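Local structure of Xaa-Pro Dipeptidase (Alteromonas macleodii, 2QS8) at residues T9-G14 / D52-R57; G241-I246 / D260-D265; Y274-S279 / D311-A316; A358-A363 / L372-S377. The protein probably cleaves residues from the C-terminal end of short peptides, as a metal-dependent dipeptidase or carboxypeptidase of the amidohydrolase superfamily. All coordinates share one frame; numbering follows the deposited sequence.

Contact 1: residues T9-G14 / D52-R57; sequences TLIHAG and DYIDLR
Leu-10 and His-12 carry the backbone bonding to segment 52-57: strands 9-13 and 52-56 run parallel, their axes at 14°. Leu-10 N donates to Asp-52 O, and Ile-54 N to Leu-10 O at 2.8 Å; His-12 N and O repeat the pattern with Ile-54 O and Leu-56 N. Gly-14 N then donates to Leu-56 O.

Among polar and aromatic contacts, His-12 ND1 and Tyr-53 OH are hydrogen-bonded at 2.6 Å. Tyr-53 CG stands anti to the backbone N (chi1 171°), sending its ring along the sheet beside Leu-10 CD2, where its edge meets the imidazole face at 78° between planes. His-12 NE2 is bonded to Ile-45 O. Replacing His-12 by a leucine would probably leave the Tyr-53 hydroxyl and the Ile-45 carbonyl without their mates. Arg-57 grips Asp-55 side-on, NE to OD1 at 2.8 Å and NH2 to OD2 at 2.9 Å; its backbone N also reaches OD1, an Asx turn.

On the face of Ile-11, Ile-54 and Leu-56 the contacts are apolar: Ile-11 CG1 packs 3.8 Å from Ile-54 CB, and Ile-11 CG2 meets Leu-56 CD1. Ile-404 touches both isoleucines. The chemistry implies an apolar side toward strand 400-405, the opposite face carrying the His-12/Tyr-53 bond and the Asp-55/Arg-57 pair besides Leu-10.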
loop_
_atom_site.group_PDB
_atom_site.type_symbol
_atom_site.label_atom_id
_atom_site.label_comp_id
_atom_site.label_asym_id
_atom_site.label_seq_id
_atom_site.Cartn_x
_atom_site.Cartn_y
_atom_site.Cartn_z
ATOM N N THR A 9 58.269 5.850 2.559
ATOM C CA THR A 9 58.597 4.747 3.429
ATOM C C THR A 9 59.053 3.566 2.591
ATOM O O THR A 9 58.444 3.238 1.570
ATOM C CB THR A 9 57.391 4.304 4.267
ATOM O OG1 THR A 9 56.989 5.374 5.125
ATOM C CG2 THR A 9 57.748 3.091 5.101
ATOM N N LEU A 10 60.129 2.931 3.030
ATOM C CA LEU A 10 60.642 1.767 2.326
ATOM C C LEU A 10 60.418 0.514 3.153
ATOM O O LEU A 10 60.702 0.496 4.344
ATOM C CB LEU A 10 62.145 1.906 2.050
ATOM C CG LEU A 10 62.780 0.617 1.512
ATOM C CD1 LEU A 10 62.352 0.398 0.055
ATOM C CD2 LEU A 10 64.301 0.701 1.621
ATOM N N ILE A 11 59.917 -0.531 2.511
ATOM C CA ILE A 11 59.682 -1.795 3.192
ATOM C C ILE A 11 60.451 -2.913 2.496
ATOM O O ILE A 11 60.355 -3.081 1.277
ATOM C CB ILE A 11 58.180 -2.177 3.198
ATOM C CG1 ILE A 11 57.377 -1.155 4.000
ATOM C CG2 ILE A 11 57.994 -3.562 3.789
ATOM C CD1 ILE A 11 55.895 -1.446 4.018
ATOM N N HIS A 12 61.222 -3.661 3.280
ATOM C CA HIS A 12 61.983 -4.794 2.773
ATOM C C HIS A 12 61.169 -6.020 3.136
ATOM O O HIS A 12 61.073 -6.392 4.310
ATOM C CB HIS A 12 63.359 -4.867 3.438
ATOM C CG HIS A 12 64.387 -3.974 2.816
ATOM N ND1 HIS A 12 65.621 -3.754 3.393
ATOM C CD2 HIS A 12 64.382 -3.272 1.657
ATOM C CE1 HIS A 12 66.330 -2.955 2.615
ATOM N NE2 HIS A 12 65.601 -2.647 1.558
ATOM N N ALA A 13 60.567 -6.642 2.134
ATOM C CA ALA A 13 59.757 -7.819 2.379
ATOM C C ALA A 13 60.490 -9.126 2.059
ATOM O O ALA A 13 60.850 -9.384 0.907
ATOM C CB ALA A 13 58.464 -7.730 1.579
ATOM N N GLY A 14 60.701 -9.937 3.095
ATOM C CA GLY A 14 61.370 -11.213 2.928
ATOM C C GLY A 14 60.661 -11.972 1.835
ATOM O O GLY A 14 61.276 -12.400 0.856
ATOM N N ASP A 52 61.547 6.915 6.272
ATOM C CA ASP A 52 61.223 5.804 7.157
ATOM C C ASP A 52 61.524 4.467 6.520
ATOM O O ASP A 52 61.386 4.301 5.309
ATOM C CB ASP A 52 59.749 5.837 7.553
ATOM C CG ASP A 52 59.409 7.009 8.441
ATOM O OD1 ASP A 52 59.259 8.136 7.923
ATOM O OD2 ASP A 52 59.297 6.799 9.666
ATOM N N TYR A 53 61.914 3.510 7.354
ATOM C CA TYR A 53 62.251 2.171 6.899
ATOM C C TYR A 53 61.591 1.113 7.778
ATOM O O TYR A 53 61.612 1.208 9.003
ATOM C CB TYR A 53 63.775 1.990 6.911
ATOM C CG TYR A 53 64.260 0.576 6.656
ATOM C CD1 TYR A 53 63.935 -0.097 5.477
ATOM C CD2 TYR A 53 65.064 -0.078 7.589
ATOM C CE1 TYR A 53 64.401 -1.386 5.234
ATOM C CE2 TYR A 53 65.533 -1.363 7.356
ATOM C CZ TYR A 53 65.199 -2.009 6.180
ATOM O OH TYR A 53 65.668 -3.278 5.959
ATOM N N ILE A 54 60.992 0.113 7.139
ATOM C CA ILE A 54 60.338 -0.976 7.844
ATOM C C ILE A 54 60.991 -2.271 7.381
ATOM O O ILE A 54 60.772 -2.728 6.256
ATOM C CB ILE A 54 58.820 -1.020 7.551
ATOM C CG1 ILE A 54 58.149 0.246 8.101
ATOM C CG2 ILE A 54 58.195 -2.251 8.198
ATOM C CD1 ILE A 54 56.678 0.380 7.731
ATOM N N ASP A 55 61.798 -2.850 8.260
ATOM C CA ASP A 55 62.525 -4.073 7.957
ATOM C C ASP A 55 61.719 -5.335 8.227
ATOM O O ASP A 55 61.575 -5.750 9.371
ATOM C CB ASP A 55 63.829 -4.088 8.764
ATOM C CG ASP A 55 64.616 -5.368 8.583
ATOM O OD1 ASP A 55 64.311 -6.143 7.652
ATOM O OD2 ASP A 55 65.549 -5.593 9.377
ATOM N N LEU A 56 61.212 -5.949 7.164
ATOM C CA LEU A 56 60.410 -7.158 7.295
ATOM C C LEU A 56 61.021 -8.311 6.503
ATOM O O LEU A 56 60.305 -9.167 5.970
ATOM C CB LEU A 56 58.980 -6.888 6.802
ATOM C CG LEU A 56 58.215 -5.692 7.386
ATOM C CD1 LEU A 56 56.831 -5.629 6.754
ATOM C CD2 LEU A 56 58.100 -5.815 8.900
ATOM N N ARG A 57 62.349 -8.329 6.430
ATOM C CA ARG A 57 63.059 -9.372 5.696
ATOM C C ARG A 57 62.742 -10.756 6.250
ATOM O O ARG A 57 62.820 -11.752 5.535
ATOM C CB ARG A 57 64.572 -9.115 5.746
ATOM C CG ARG A 57 65.010 -7.825 5.053
ATOM C CD ARG A 57 66.483 -7.536 5.290
ATOM N NE ARG A 57 66.745 -7.122 6.665
ATOM C CZ ARG A 57 67.855 -7.410 7.341
ATOM N NH1 ARG A 57 68.819 -8.124 6.769
ATOM N NH2 ARG A 57 67.998 -6.991 8.592
#

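Contact 2: residues G241-I246 / D260-D265; sequences GMKRAI and DLEAMD
Lys-243 crosses Asp-260 and Glu-262 at about a right angle to each and brings its ammonium group to both carboxylates, which meet it in different ways. NZ lies 2.8 Å from Asp-260 OD2, on the syn lone pair of that oxygen, whereas Glu-262 OE2, 2.9 Å from NZ, is approached from 58° above its carboxylate plane. The lysine chain bends at chi3 (-72°), which turns NZ off the line of the preceding methylenes toward the two acids. Its CD rests 3.7 Å from Glu-262 CD, while Lys-243 CG lies 3.7 Å from Ala-263 CB, giving the charged chain an apolar underside.

Asp-260 divides its oxygens between two tasks. As OD2 takes the lysine, OD1 accepts from Ala-263 N at 2.8 Å, nearly along the C-O axis, so the residue is the N-cap of helix 261-270. An alanine in place of Lys-243 would probably leave both acids without their counter-charge and the Asp-260 carboxylate more weakly positioned for capping. Farther in, Ile-246 CD1 comes within 4.0 Å of Ala-263 CB, and the selenium of Met-242 (a selenomethionine) borders the same methyl more distantly.

The flank of helix 239-248 turned from this contact carries Arg-244, which forms a salt bridge with Asp-227 of the second subunit. The two segment axes are 9.9 Å apart at 18°, with strand 252-253 between the helices in sequence; such near-parallel neighbours are typical of the outer helical layer of a TIM barrel.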
loop_
_atom_site.group_PDB
_atom_site.type_symbol
_atom_site.label_atom_id
_atom_site.label_comp_id
_atom_site.label_asym_id
_atom_site.label_seq_id
_atom_site.Cartn_x
_atom_site.Cartn_y
_atom_site.Cartn_z
ATOM N N GLY A 241 14.839 -19.832 -2.361
ATOM C CA GLY A 241 14.966 -18.409 -2.143
ATOM C C GLY A 241 16.250 -17.945 -2.785
ATOM O O GLY A 241 16.297 -16.897 -3.431
HETATM N N MSE A 242 17.292 -18.751 -2.612
HETATM C CA MSE A 242 18.607 -18.453 -3.161
HETATM C C MSE A 242 18.541 -18.189 -4.670
HETATM O O MSE A 242 19.069 -17.192 -5.150
HETATM C CB MSE A 242 19.547 -19.625 -2.869
HETATM C CG MSE A 242 20.992 -19.389 -3.243
HETATM SE SE MSE A 242 22.132 -20.948 -2.814
HETATM C CE MSE A 242 23.911 -20.247 -3.193
ATOM N N LYS A 243 17.873 -19.074 -5.405
ATOM C CA LYS A 243 17.753 -18.918 -6.860
ATOM C C LYS A 243 16.926 -17.699 -7.298
ATOM O O LYS A 243 17.203 -17.089 -8.336
ATOM C CB LYS A 243 17.201 -20.209 -7.471
ATOM C CG LYS A 243 18.199 -21.361 -7.345
ATOM C CD LYS A 243 17.758 -22.642 -8.018
ATOM C CE LYS A 243 16.641 -23.322 -7.271
ATOM N NZ LYS A 243 16.584 -24.771 -7.609
ATOM N N ARG A 244 15.920 -17.330 -6.508
ATOM C CA ARG A 244 15.117 -16.159 -6.853
ATOM C C ARG A 244 16.046 -14.944 -6.825
ATOM O O ARG A 244 15.928 -14.040 -7.647
ATOM C CB ARG A 244 13.971 -15.964 -5.851
ATOM C CG ARG A 244 12.951 -17.087 -5.840
ATOM C CD ARG A 244 11.752 -16.789 -4.934
ATOM N NE ARG A 244 10.792 -17.892 -4.942
ATOM C CZ ARG A 244 9.685 -17.946 -4.197
ATOM N NH1 ARG A 244 9.376 -16.960 -3.360
ATOM N NH2 ARG A 244 8.874 -18.991 -4.298
ATOM N N ALA A 245 16.983 -14.954 -5.882
ATOM C CA ALA A 245 17.933 -13.862 -5.722
ATOM C C ALA A 245 19.033 -13.882 -6.785
ATOM O O ALA A 245 19.419 -12.834 -7.294
ATOM C CB ALA A 245 18.552 -13.903 -4.321
ATOM N N ILE A 246 19.541 -15.073 -7.101
ATOM C CA ILE A 246 20.585 -15.205 -8.107
ATOM C C ILE A 246 20.035 -14.729 -9.444
ATOM O O ILE A 246 20.678 -13.954 -10.145
ATOM C CB ILE A 246 21.050 -16.664 -8.231
ATOM C CG1 ILE A 246 21.629 -17.124 -6.896
ATOM C CG2 ILE A 246 22.103 -16.794 -9.327
ATOM C CD1 ILE A 246 21.852 -18.611 -6.794
ATOM N N ASP A 260 22.037 -25.907 -4.681
ATOM C CA ASP A 260 21.962 -27.088 -5.551
ATOM C C ASP A 260 22.713 -26.896 -6.870
ATOM O O ASP A 260 23.287 -25.838 -7.109
ATOM C CB ASP A 260 20.497 -27.482 -5.825
ATOM C CG ASP A 260 19.687 -26.363 -6.431
ATOM O OD1 ASP A 260 20.272 -25.360 -6.870
ATOM O OD2 ASP A 260 18.449 -26.498 -6.476
ATOM N N LEU A 261 22.727 -27.922 -7.718
ATOM C CA LEU A 261 23.427 -27.846 -9.002
ATOM C C LEU A 261 22.925 -26.684 -9.856
ATOM O O LEU A 261 23.716 -25.948 -10.443
ATOM C CB LEU A 261 23.273 -29.163 -9.782
ATOM C CG LEU A 261 23.908 -29.216 -11.180
ATOM C CD1 LEU A 261 25.402 -28.931 -11.086
ATOM C CD2 LEU A 261 23.667 -30.585 -11.812
ATOM N N GLU A 262 21.608 -26.519 -9.919
ATOM C CA GLU A 262 21.026 -25.441 -10.705
ATOM C C GLU A 262 21.455 -24.060 -10.200
ATOM O O GLU A 262 21.773 -23.168 -10.990
ATOM C CB GLU A 262 19.504 -25.523 -10.677
ATOM C CG GLU A 262 18.845 -24.425 -11.482
ATOM C CD GLU A 262 17.349 -24.349 -11.261
ATOM O OE1 GLU A 262 16.726 -23.433 -11.840
ATOM O OE2 GLU A 262 16.800 -25.194 -10.514
ATOM N N ALA A 263 21.460 -23.888 -8.882
ATOM C CA ALA A 263 21.844 -22.613 -8.297
ATOM C C ALA A 263 23.297 -22.306 -8.627
ATOM O O ALA A 263 23.643 -21.162 -8.880
ATOM C CB ALA A 263 21.644 -22.638 -6.787
HETATM N N MSE A 264 24.135 -23.337 -8.632
HETATM C CA MSE A 264 25.541 -23.164 -8.933
HETATM C C MSE A 264 25.780 -22.670 -10.346
HETATM O O MSE A 264 26.552 -21.740 -10.543
HETATM C CB MSE A 264 26.281 -24.465 -8.688
HETATM C CG MSE A 264 26.263 -24.851 -7.227
HETATM SE SE MSE A 264 27.513 -26.316 -6.783
HETATM C CE MSE A 264 26.415 -27.889 -7.077
ATOM N N ASP A 265 25.113 -23.274 -11.327
ATOM C CA ASP A 265 25.271 -22.833 -12.706
ATOM C C ASP A 265 24.700 -21.424 -12.876
ATOM O O ASP A 265 25.226 -20.616 -13.640
ATOM C CB ASP A 265 24.582 -23.798 -13.674
ATOM C CG ASP A 265 25.293 -25.143 -13.759
ATOM O OD1 ASP A 265 26.540 -25.147 -13.802
ATOM O OD2 ASP A 265 24.615 -26.192 -13.798
#

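Contact 3: residues Y274-S279 / D311-A316; sequences YVPTIS and DTFRKA
Phe-313 is packed tightly by two residues of segment 274-279. Ile-278 CD1 sits over one face of its ring, 3.9 Å from the centroid and 20° off the normal, a CH-pi contact offset toward CG. Pro-276 CB approaches obliquely, 3.8 Å from Phe-313 CD1. Standing anti to the backbone N (chi1 173°), Phe-313 CG carries the ring off the helix toward these partners.

Next to it, Tyr-274 lays its ring along the helix: CD1 is 3.7 Å from Ala-316 CB, Phe-313 CA lies near the ring plane at its edge, and OH is 3.6 Å from Thr-312 CG2. No hydrogen bond joins the two segments; both buried hydroxyls find partners elsewhere, Tyr-274 OH on His-255 O and Thr-312 OG1 on Thr-257 O.

This is the strand-to-helix packing of a TIM barrel, in which strand 273-275 leads into the ligand pocket: Thr-277, just beyond the strand, touches the bound methionine and bonds through OG1 to His-255 ND1.

The solvent side of the helix contrasts with this buried packing. Lys-315 is exposed and Asp-311 partly so, and neither touches segment 274-279; they pair with each other instead, Lys-315 NZ lying 2.7 Å from Asp-311 OD2 and above the carboxylate plane.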
loop_
_atom_site.group_PDB
_atom_site.type_symbol
_atom_site.label_atom_id
_atom_site.label_comp_id
_atom_site.label_asym_id
_atom_site.label_seq_id
_atom_site.Cartn_x
_atom_site.Cartn_y
_atom_site.Cartn_z
ATOM N N TYR A 274 30.075 -16.113 -3.976
ATOM C CA TYR A 274 29.674 -16.987 -2.882
ATOM C C TYR A 274 30.537 -16.701 -1.646
ATOM O O TYR A 274 31.754 -16.832 -1.695
ATOM C CB TYR A 274 29.823 -18.464 -3.278
ATOM C CG TYR A 274 29.495 -19.452 -2.163
ATOM C CD1 TYR A 274 30.152 -20.676 -2.073
ATOM C CD2 TYR A 274 28.516 -19.167 -1.215
ATOM C CE1 TYR A 274 29.842 -21.591 -1.066
ATOM C CE2 TYR A 274 28.198 -20.073 -0.209
ATOM C CZ TYR A 274 28.863 -21.281 -0.142
ATOM O OH TYR A 274 28.548 -22.177 0.855
ATOM N N VAL A 275 29.893 -16.301 -0.550
ATOM C CA VAL A 275 30.569 -16.007 0.717
ATOM C C VAL A 275 30.100 -17.118 1.664
ATOM O O VAL A 275 29.046 -17.019 2.287
ATOM C CB VAL A 275 30.138 -14.645 1.264
ATOM C CG1 VAL A 275 30.962 -14.282 2.468
ATOM C CG2 VAL A 275 30.270 -13.603 0.197
ATOM N N PRO A 276 30.898 -18.185 1.793
ATOM C CA PRO A 276 30.591 -19.341 2.634
ATOM C C PRO A 276 30.361 -19.211 4.140
ATOM O O PRO A 276 29.419 -19.796 4.656
ATOM C CB PRO A 276 31.727 -20.305 2.308
ATOM C CG PRO A 276 32.867 -19.390 2.062
ATOM C CD PRO A 276 32.251 -18.299 1.225
ATOM N N THR A 277 31.195 -18.458 4.841
ATOM C CA THR A 277 31.080 -18.344 6.296
ATOM C C THR A 277 31.087 -19.743 6.903
ATOM O O THR A 277 30.204 -20.106 7.692
ATOM C CB THR A 277 29.787 -17.603 6.761
ATOM O OG1 THR A 277 28.626 -18.426 6.531
ATOM C CG2 THR A 277 29.661 -16.268 6.039
ATOM N N ILE A 278 32.082 -20.533 6.519
ATOM C CA ILE A 278 32.207 -21.889 7.040
ATOM C C ILE A 278 32.345 -21.857 8.565
ATOM O O ILE A 278 31.733 -22.662 9.260
ATOM C CB ILE A 278 33.438 -22.622 6.451
ATOM C CG1 ILE A 278 33.351 -22.649 4.927
ATOM C CG2 ILE A 278 33.496 -24.053 6.988
ATOM C CD1 ILE A 278 34.598 -23.168 4.255
ATOM N N SER A 279 33.140 -20.915 9.071
ATOM C CA SER A 279 33.365 -20.772 10.508
ATOM C C SER A 279 32.060 -20.746 11.293
ATOM O O SER A 279 31.866 -21.534 12.216
ATOM C CB SER A 279 34.136 -19.485 10.805
ATOM O OG SER A 279 35.450 -19.534 10.286
ATOM N N ASP A 311 30.584 -28.837 3.345
ATOM C CA ASP A 311 30.375 -29.735 2.223
ATOM C C ASP A 311 29.946 -28.955 0.983
ATOM O O ASP A 311 30.420 -29.220 -0.119
ATOM C CB ASP A 311 29.325 -30.782 2.577
ATOM C CG ASP A 311 29.272 -31.899 1.565
ATOM O OD1 ASP A 311 30.305 -32.587 1.406
ATOM O OD2 ASP A 311 28.214 -32.085 0.925
ATOM N N THR A 312 29.047 -27.994 1.160
ATOM C CA THR A 312 28.589 -27.174 0.049
ATOM C C THR A 312 29.753 -26.354 -0.518
ATOM O O THR A 312 29.864 -26.164 -1.729
ATOM C CB THR A 312 27.458 -26.230 0.500
ATOM O OG1 THR A 312 26.268 -26.997 0.725
ATOM C CG2 THR A 312 27.175 -25.174 -0.545
ATOM N N PHE A 313 30.626 -25.880 0.362
ATOM C CA PHE A 313 31.778 -25.088 -0.057
ATOM C C PHE A 313 32.643 -25.824 -1.078
ATOM O O PHE A 313 33.002 -25.265 -2.115
ATOM C CB PHE A 313 32.645 -24.727 1.155
ATOM C CG PHE A 313 33.940 -24.050 0.791
ATOM C CD1 PHE A 313 33.965 -22.700 0.471
ATOM C CD2 PHE A 313 35.132 -24.775 0.742
ATOM C CE1 PHE A 313 35.149 -22.067 0.111
ATOM C CE2 PHE A 313 36.323 -24.152 0.381
ATOM C CZ PHE A 313 36.331 -22.793 0.064
ATOM N N ARG A 314 32.991 -27.073 -0.767
ATOM C CA ARG A 314 33.820 -27.885 -1.651
ATOM C C ARG A 314 33.164 -28.016 -3.016
ATOM O O ARG A 314 33.811 -27.803 -4.042
ATOM C CB ARG A 314 34.047 -29.273 -1.048
ATOM C CG ARG A 314 34.771 -30.240 -1.968
ATOM C CD ARG A 314 34.915 -31.612 -1.325
ATOM N NE ARG A 314 35.887 -31.628 -0.228
ATOM C CZ ARG A 314 37.202 -31.496 -0.389
ATOM N NH1 ARG A 314 37.710 -31.339 -1.604
ATOM N NH2 ARG A 314 38.012 -31.530 0.662
ATOM N N LYS A 315 31.880 -28.364 -3.017
ATOM C CA LYS A 315 31.111 -28.518 -4.251
ATOM C C LYS A 315 31.130 -27.244 -5.094
ATOM O O LYS A 315 31.355 -27.288 -6.302
ATOM C CB LYS A 315 29.658 -28.876 -3.930
ATOM C CG LYS A 315 29.448 -30.269 -3.349
ATOM C CD LYS A 315 27.977 -30.501 -3.004
ATOM C CE LYS A 315 27.663 -31.983 -2.801
ATOM N NZ LYS A 315 28.471 -32.613 -1.716
ATOM N N ALA A 316 30.890 -26.108 -4.445
ATOM C CA ALA A 316 30.861 -24.833 -5.141
ATOM C C ALA A 316 32.222 -24.490 -5.719
ATOM O O ALA A 316 32.320 -24.036 -6.853
ATOM C CB ALA A 316 30.408 -23.730 -4.198
#

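Contact 4: residues A358-A363 / L372-S377; sequences ATMETA and LGSIES
Thr-359 and Gly-373 bring their backbones to a CA-CA distance of 4.4 Å, where the irregular segment 372-377 passes the first turn of helix 360-365 and Gly-373 adopts phi 104° and psi -13°. The positive phi and the close packing both suit glycine: its CA lies 3.9 Å from Ala-363 CB, and a side chain at this position would run into that methyl and into the selenium of Met-360.

Side chains of the helix start gather round the Gly-373 carbonyl. Thr-359 CB and both CG and SE of Met-360, a selenomethionine, each stand 3.3 Å from Gly-373 O. Bends at chi2 and chi3 fold the Met-360 chain back on itself, and its SE also lies 3.8 Å from Ser-374 CB. These are packing contacts; no hydrogen bond crosses between the segments. Polar groups are served otherwise. Thr-359 O accepts from Ala-363 N and, 3.0 Å away, from Thr-362 OG1, both on one face of its carbonyl plane. Ser-374 OG donates to Glu-376 OE2 at 2.9 Å and is also bonded to Lys-379 NZ, which reaches Leu-372 O as well.

Thr-359 OG1 bonds back to Ile-355 O of helix 351-357. On strand 60-67, Met-66 touches Ala-363 and Pro-63 touches Thr-359, while Ile-375 rests on Pro-63 and on Ile-37 of strand 36-42, placing the contact between barrel and N-terminal sheet.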
loop_
_atom_site.group_PDB
_atom_site.type_symbol
_atom_site.label_atom_id
_atom_site.label_comp_id
_atom_site.label_asym_id
_atom_site.label_seq_id
_atom_site.Cartn_x
_atom_site.Cartn_y
_atom_site.Cartn_z
ATOM N N ALA A 358 40.432 -13.336 -0.269
ATOM C CA ALA A 358 40.278 -12.342 0.787
ATOM C C ALA A 358 41.008 -11.053 0.432
ATOM O O ALA A 358 41.118 -10.148 1.255
ATOM C CB ALA A 358 40.803 -12.890 2.093
ATOM N N THR A 359 41.505 -10.981 -0.798
ATOM C CA THR A 359 42.221 -9.805 -1.276
ATOM C C THR A 359 41.600 -9.239 -2.566
ATOM O O THR A 359 40.874 -8.246 -2.529
ATOM C CB THR A 359 43.729 -10.127 -1.505
ATOM O OG1 THR A 359 43.864 -11.358 -2.223
ATOM C CG2 THR A 359 44.441 -10.258 -0.187
HETATM N N MSE A 360 41.874 -9.880 -3.699
HETATM C CA MSE A 360 41.334 -9.436 -4.987
HETATM C C MSE A 360 39.866 -9.810 -5.211
HETATM O O MSE A 360 39.102 -9.049 -5.806
HETATM C CB MSE A 360 42.177 -10.001 -6.144
HETATM C CG MSE A 360 43.533 -9.320 -6.309
HETATM SE SE MSE A 360 43.163 -7.422 -6.602
HETATM C CE MSE A 360 42.097 -7.491 -8.268
ATOM N N GLU A 361 39.463 -10.989 -4.763
ATOM C CA GLU A 361 38.069 -11.387 -4.954
ATOM C C GLU A 361 37.123 -10.518 -4.132
ATOM O O GLU A 361 36.050 -10.122 -4.605
ATOM C CB GLU A 361 37.886 -12.863 -4.605
ATOM C CG GLU A 361 38.593 -13.780 -5.597
ATOM C CD GLU A 361 38.293 -13.402 -7.050
ATOM O OE1 GLU A 361 37.197 -13.730 -7.544
ATOM O OE2 GLU A 361 39.150 -12.761 -7.694
ATOM N N THR A 362 37.530 -10.211 -2.903
ATOM C CA THR A 362 36.732 -9.375 -2.033
ATOM C C THR A 362 36.710 -7.961 -2.585
ATOM O O THR A 362 35.679 -7.291 -2.538
ATOM C CB THR A 362 37.298 -9.337 -0.597
ATOM O OG1 THR A 362 38.708 -9.094 -0.644
ATOM C CG2 THR A 362 37.018 -10.647 0.126
ATOM N N ALA A 363 37.847 -7.507 -3.109
ATOM C CA ALA A 363 37.943 -6.157 -3.674
ATOM C C ALA A 363 36.995 -5.971 -4.858
ATOM O O ALA A 363 36.447 -4.889 -5.049
ATOM C CB ALA A 363 39.370 -5.857 -4.094
ATOM N N LEU A 372 42.401 -1.230 -4.165
ATOM C CA LEU A 372 42.831 -2.112 -3.092
ATOM C C LEU A 372 42.775 -3.555 -3.565
ATOM O O LEU A 372 42.327 -3.827 -4.679
ATOM C CB LEU A 372 41.908 -1.937 -1.880
ATOM C CG LEU A 372 42.019 -0.603 -1.137
ATOM C CD1 LEU A 372 40.773 -0.365 -0.283
ATOM C CD2 LEU A 372 43.277 -0.615 -0.280
ATOM N N GLY A 373 43.239 -4.478 -2.725
ATOM C CA GLY A 373 43.182 -5.883 -3.085
ATOM C C GLY A 373 44.482 -6.528 -3.515
ATOM O O GLY A 373 44.560 -7.754 -3.601
ATOM N N SER A 374 45.501 -5.723 -3.783
ATOM C CA SER A 374 46.793 -6.259 -4.207
ATOM C C SER A 374 47.914 -5.257 -3.974
ATOM O O SER A 374 47.685 -4.047 -3.904
ATOM C CB SER A 374 46.765 -6.634 -5.692
ATOM O OG SER A 374 46.619 -5.481 -6.502
ATOM N N ILE A 375 49.130 -5.768 -3.841
ATOM C CA ILE A 375 50.274 -4.896 -3.638
ATOM C C ILE A 375 50.848 -4.628 -5.023
ATOM O O ILE A 375 51.648 -5.399 -5.553
ATOM C CB ILE A 375 51.288 -5.546 -2.703
ATOM C CG1 ILE A 375 50.598 -5.821 -1.356
ATOM C CG2 ILE A 375 52.491 -4.633 -2.526
ATOM C CD1 ILE A 375 51.456 -6.493 -0.313
ATOM N N GLU A 376 50.386 -3.527 -5.604
ATOM C CA GLU A 376 50.758 -3.109 -6.943
ATOM C C GLU A 376 50.914 -1.598 -6.944
ATOM O O GLU A 376 50.224 -0.895 -6.201
ATOM C CB GLU A 376 49.648 -3.507 -7.921
ATOM C CG GLU A 376 50.100 -4.349 -9.107
ATOM C CD GLU A 376 48.961 -5.171 -9.718
ATOM O OE1 GLU A 376 49.194 -5.827 -10.756
ATOM O OE2 GLU A 376 47.842 -5.174 -9.159
ATOM N N SER A 377 51.815 -1.102 -7.783
ATOM C CA SER A 377 52.060 0.331 -7.878
ATOM C C SER A 377 50.782 1.086 -8.236
ATOM O O SER A 377 50.061 0.705 -9.161
ATOM C CB SER A 377 53.133 0.611 -8.939
ATOM O OG SER A 377 54.337 -0.082 -8.650
#

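Overall arrangement
From the N terminus, contact 1 closes a 37-residue excursion containing strands 28-33 and 36-42 and sets strand 52-56 parallel beside strand 9-16 in the N-terminal sheet. The chain then enters the barrel. Contact 2 closes a short connection through strand 252-253, and contact 3 a longer, mainly helical one, both on the barrel wall. Contact 4 closes the shortest loop, eight residues, on the way back to the sheet. All four follow in series; none nests or crosses. Contacts 2 and 3 touch, Met-264 SE lying 4.0 Å from Lys-315 O. Contacts 1 and 2 lie on opposite sides of the chain's centre, about 46 Å between centres, whereas contacts 1 and 4 share a side, nearest atoms about 7 Å apart.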